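Local coordinates for TIR domain-containing adapter molecule 1 (Homo sapiens, PDB 4BSX), which serves as a signalling adaptor downstream of Toll-like receptors in innate immunity, leading to interferon-beta induction, here represented by its helical N-terminal domain, at residues 21-24 with 25-28; 105-109 with 110-114. The protein carries 2 engineered substitutions. All coordinates share one frame; numbering follows the deposited sequence.

Interaction 1 of 2, residues 21-24 with 25-28; sequences AGQD and KLLY
At chi1 -166° the Lys25 chain leaves CB on the side opposite the backbone N, which lays CG alongside the methyl of Ala21, with CG 3.8 Å from Ala21 CB. The chain then bends at each of its next three torsions. This curls the ammonium group back, and one water links it to the Ala21 carbonyl, 2.7 Å from Ala21 O and 3.1 Å from Lys25 NZ. A second water joins the same Ala21 O to the backbone N of Lys25. Two water hydrogens thus grip this one oxygen. Residues 23-28 form the first turns of helix 23-33, with Gly22 at the N-cap. Glycine has no side chain to cap the Lys25 N-H, and water takes that role. At phi 98° a CB on Gly22 would press on the Ala21 carbonyl oxygen. The first turn is closed by Leu26 N to Gly22 O at 3.1 Å, then by Leu27 N to Gln23 O at 2.9 Å and Tyr28 N to Asp24 O at 2.8 Å. The Gln23 side chain, bent at chi2 (-62°), passes slantwise over that of Leu26, with NE2 3.8 Å from Leu26 CD1. Both also touch Leu54. The end of Tyr28 leads away from 21-24, and its OH is hydrogen-bonded to Lys32.

Interaction 2 of 2, residues 105-109 with 110-114; sequences LLAEE and KLCPA
The flat peptide carbonyl of Leu106 receives the N-H of Leu111 at 2.8 Å (Leu111 N to Leu106 O), with the donor lying 23° off the carbonyl plane. CB of Leu111 also lies against this oxygen. The carboxylate of Glu109 leads away from 110-114. Its OE2 forms a salt bridge with Lys32, while its CB stays behind and meets Leu111 CG at 3.8 Å.

Helix 96-108 ends here in a Schellman motif. Lys110 leaves the helix with positive phi (63°). Its N-H makes a weak bond to Ala107 O, nested within the wider turn closed by Leu111 N to Leu106 O. The turn leads into the short link to helix 114-130.

The side chains of Leu106 and Leu111 cross at about a right angle, with Leu106 CD2 and Leu111 CD1 4.1 Å apart. Leu111 also packs on Ile17 and Leu29. With an alanine in place of Leu111, Leu106 CD2 loses its partner methyl, and a gap would probably open towards Ile17 and Leu29.

Cys112 holds SG between its backbone N and carbonyl carbon (chi1 81°). This turns the sulfur back to the last helical turn, 3.9 Å from Leu106 CB and 4.1 Å from Ala107 CB. The Cys112 carbonyl accepts a CA-H...O contact from Ala107, with Ala107 CA to Cys112 O 3.4 Å. A water donates to both Ala107 O and Cys112 O. Ala107 O therefore receives the weak Lys110 bond and a water hydrogen. The C-terminal end of helix 96-108 is thus closed by backbone bonds and water on its polar side, and by apolar carbon and sulfur contacts where it faces its neighbours.

How the interactions relate
Both contacts are local and lie mostly at the surface; each has one buried residue among those that touch, Leu26 or Leu106. They sit at opposite kinds of helix end. Interaction 1 opens helix 23-33, where waters and a glycine N-cap serve the first turn. Interaction 2 closes helix 96-108, where a Schellman turn is backed by leucine and cysteine packing. Their centres are about 14 Å apart, yet they touch. Lys25 CG packs on Leu111 CD2 at 3.9 Å, and Ala21 CB lies near Leu111 CD1. Tyr28 CE2 approaches Glu109 OE1 at 3.4 Å. The Glu109 salt bridge to Lys32 ties the end of helix 96-108 to a later turn of helix 23-33.

Interaction 1 of 2, residues 21-24 with 25-28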
loop_
_atom_site.group_PDB
_atom_site.type_symbol
_atom_site.label_atom_id
_atom_site.label_comp_id
_atom_site.label_asym_id
_atom_site.label_seq_id
_atom_site.Cartn_x
_atom_site.Cartn_y
_atom_site.Cartn_z
ATOM N N ALA A 21 10.670 1.191 11.718
ATOM C CA ALA A 21 10.108 0.154 12.609
ATOM C C ALA A 21 11.190 -0.731 13.258
ATOM O O ALA A 21 10.931 -1.373 14.269
ATOM C CB ALA A 21 9.098 -0.706 11.885
ATOM N N GLY A 22 12.388 -0.723 12.677
ATOM C CA GLY A 22 13.475 -1.587 13.086
ATOM C C GLY A 22 13.550 -2.799 12.177
ATOM O O GLY A 22 12.548 -3.162 11.573
ATOM N N GLN A 23 14.712 -3.438 12.114
ATOM C CA GLN A 23 14.919 -4.594 11.261
ATOM C C GLN A 23 14.180 -5.811 11.790
ATOM O O GLN A 23 13.747 -6.669 10.991
ATOM C CB GLN A 23 16.415 -4.909 11.127
ATOM C CG GLN A 23 17.310 -3.769 10.487
ATOM C CD GLN A 23 16.930 -3.410 9.035
ATOM O OE1 GLN A 23 17.359 -4.048 8.076
ATOM N NE2 GLN A 23 16.138 -2.359 8.881
ATOM N N ASP A 24 14.037 -5.903 13.114
ATOM C CA ASP A 24 13.365 -7.057 13.723
ATOM C C ASP A 24 11.903 -7.040 13.257
ATOM O O ASP A 24 11.449 -7.984 12.597
ATOM C CB ASP A 24 13.430 -7.056 15.271
ATOM C CG ASP A 24 14.769 -7.544 15.843
ATOM O OD1 ASP A 24 15.586 -8.190 15.135
ATOM O OD2 ASP A 24 15.004 -7.246 17.033
ATOM N N LYS A 25 11.201 -5.947 13.553
ATOM C CA LYS A 25 9.848 -5.690 13.008
ATOM C C LYS A 25 9.682 -5.896 11.494
ATOM O O LYS A 25 8.718 -6.534 11.054
ATOM C CB LYS A 25 9.346 -4.305 13.382
ATOM C CG LYS A 25 7.888 -4.141 13.131
ATOM C CD LYS A 25 6.992 -5.106 13.932
ATOM C CE LYS A 25 7.179 -5.059 15.436
ATOM N NZ LYS A 25 6.520 -3.909 16.078
ATOM N N LEU A 26 10.613 -5.437 10.678
ATOM C CA LEU A 26 10.507 -5.756 9.259
ATOM C C LEU A 26 10.570 -7.264 8.964
ATOM O O LEU A 26 9.794 -7.792 8.184
ATOM C CB LEU A 26 11.580 -5.036 8.462
ATOM C CG LEU A 26 11.473 -3.506 8.406
ATOM C CD1 LEU A 26 12.619 -2.973 7.560
ATOM C CD2 LEU A 26 10.129 -3.061 7.861
ATOM N N LEU A 27 11.521 -7.952 9.575
ATOM C CA LEU A 27 11.566 -9.405 9.516
ATOM C C LEU A 27 10.220 -10.036 9.946
ATOM O O LEU A 27 9.693 -10.888 9.247
ATOM C CB LEU A 27 12.737 -9.955 10.355
ATOM C CG LEU A 27 14.106 -9.719 9.675
ATOM C CD1 LEU A 27 15.275 -9.894 10.601
ATOM C CD2 LEU A 27 14.263 -10.623 8.419
ATOM N N TYR A 28 9.664 -9.568 11.054
ATOM C CA TYR A 28 8.330 -9.945 11.491
ATOM C C TYR A 28 7.297 -9.746 10.388
ATOM O O TYR A 28 6.572 -10.674 10.067
ATOM C CB TYR A 28 7.924 -9.134 12.717
ATOM C CG TYR A 28 6.483 -9.358 13.120
ATOM C CD1 TYR A 28 6.046 -10.621 13.579
ATOM C CD2 TYR A 28 5.535 -8.323 13.027
ATOM C CE1 TYR A 28 4.687 -10.844 13.950
ATOM C CE2 TYR A 28 4.162 -8.539 13.396
ATOM C CZ TYR A 28 3.771 -9.784 13.851
ATOM O OH TYR A 28 2.460 -9.958 14.206
HETATM O O HOH W 1 12.309 -3.658 15.281
HETATM O O HOH W 2 8.719 -1.736 15.840
#

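Interaction 2 of 2, residues 105-109 with 110-114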
loop_
_atom_site.group_PDB
_atom_site.type_symbol
_atom_site.label_atom_id
_atom_site.label_comp_id
_atom_site.label_asym_id
_atom_site.label_seq_id
_atom_site.Cartn_x
_atom_site.Cartn_y
_atom_site.Cartn_z
ATOM N N LEU A 105 -3.072 -1.475 7.365
ATOM C CA LEU A 105 -2.178 -2.513 7.874
ATOM C C LEU A 105 -1.137 -1.900 8.808
ATOM O O LEU A 105 -0.885 -2.442 9.904
ATOM C CB LEU A 105 -1.507 -3.317 6.734
ATOM C CG LEU A 105 -2.539 -3.881 5.726
ATOM C CD1 LEU A 105 -1.912 -4.518 4.446
ATOM C CD2 LEU A 105 -3.449 -4.843 6.406
ATOM N N LEU A 106 -0.553 -0.769 8.415
ATOM C CA LEU A 106 0.451 -0.150 9.268
ATOM C C LEU A 106 -0.113 0.213 10.665
ATOM O O LEU A 106 0.543 -0.028 11.695
ATOM C CB LEU A 106 1.056 1.063 8.594
ATOM C CG LEU A 106 1.895 0.800 7.345
ATOM C CD1 LEU A 106 2.302 2.132 6.737
ATOM C CD2 LEU A 106 3.111 -0.037 7.668
ATOM N N ALA A 107 -1.324 0.780 10.709
ATOM C CA ALA A 107 -1.949 1.124 11.991
ATOM C C ALA A 107 -2.330 -0.092 12.835
ATOM O O ALA A 107 -2.274 -0.035 14.066
ATOM C CB ALA A 107 -3.170 1.975 11.766
ATOM N N GLU A 108 -2.724 -1.180 12.175
ATOM C CA GLU A 108 -3.048 -2.442 12.850
ATOM C C GLU A 108 -1.794 -3.086 13.459
ATOM O O GLU A 108 -1.868 -3.781 14.441
ATOM C CB GLU A 108 -3.685 -3.431 11.865
ATOM C CG GLU A 108 -5.089 -3.049 11.404
ATOM C CD GLU A 108 -6.137 -3.500 12.387
ATOM O OE1 GLU A 108 -6.392 -4.730 12.435
ATOM O OE2 GLU A 108 -6.684 -2.635 13.127
ATOM N N GLU A 109 -0.648 -2.868 12.847
ATOM C CA GLU A 109 0.594 -3.371 13.377
ATOM C C GLU A 109 1.127 -2.389 14.390
ATOM O O GLU A 109 2.197 -2.591 14.959
ATOM C CB GLU A 109 1.620 -3.581 12.257
ATOM C CG GLU A 109 1.255 -4.759 11.311
ATOM C CD GLU A 109 1.117 -6.097 12.035
ATOM O OE1 GLU A 109 1.628 -6.254 13.165
ATOM O OE2 GLU A 109 0.478 -7.007 11.499
ATOM N N LYS A 110 0.386 -1.303 14.589
ATOM C CA LYS A 110 0.785 -0.253 15.519
ATOM C C LYS A 110 2.081 0.416 15.122
ATOM O O LYS A 110 2.795 0.912 15.989
ATOM C CB LYS A 110 0.878 -0.834 16.937
ATOM C CG LYS A 110 -0.440 -1.402 17.414
ATOM C CD LYS A 110 -0.307 -2.331 18.602
ATOM C CE LYS A 110 -1.685 -2.747 19.135
ATOM N NZ LYS A 110 -2.545 -3.416 18.090
ATOM N N LEU A 111 2.368 0.477 13.815
ATOM C CA LEU A 111 3.550 1.177 13.328
ATOM C C LEU A 111 3.285 2.645 13.044
ATOM O O LEU A 111 4.227 3.403 12.735
ATOM C CB LEU A 111 4.085 0.507 12.070
ATOM C CG LEU A 111 4.417 -0.979 12.173
ATOM C CD1 LEU A 111 5.176 -1.428 10.942
ATOM C CD2 LEU A 111 5.217 -1.306 13.431
ATOM N N CYS A 112 2.007 3.025 13.114
ATOM C CA CYS A 112 1.559 4.419 12.959
ATOM C C CYS A 112 0.164 4.634 13.583
ATOM O O CYS A 112 -0.577 3.691 13.807
ATOM C CB CYS A 112 1.520 4.819 11.486
ATOM S SG CYS A 112 0.039 4.257 10.668
ATOM N N PRO A 113 -0.188 5.889 13.893
ATOM C CA PRO A 113 -1.482 6.149 14.546
ATOM C C PRO A 113 -2.674 5.918 13.633
ATOM O O PRO A 113 -2.559 6.086 12.415
ATOM C CB PRO A 113 -1.399 7.620 14.928
ATOM C CG PRO A 113 -0.350 8.182 14.059
ATOM C CD PRO A 113 0.634 7.105 13.786
ATOM N N ALA A 114 -3.797 5.522 14.228
ATOM C CA ALA A 114 -5.004 5.195 13.497
ATOM C C ALA A 114 -5.567 6.418 12.769
ATOM O O ALA A 114 -6.299 6.288 11.787
ATOM C CB ALA A 114 -6.039 4.645 14.424
HETATM O O HOH W 3 -2.583 2.099 15.851
#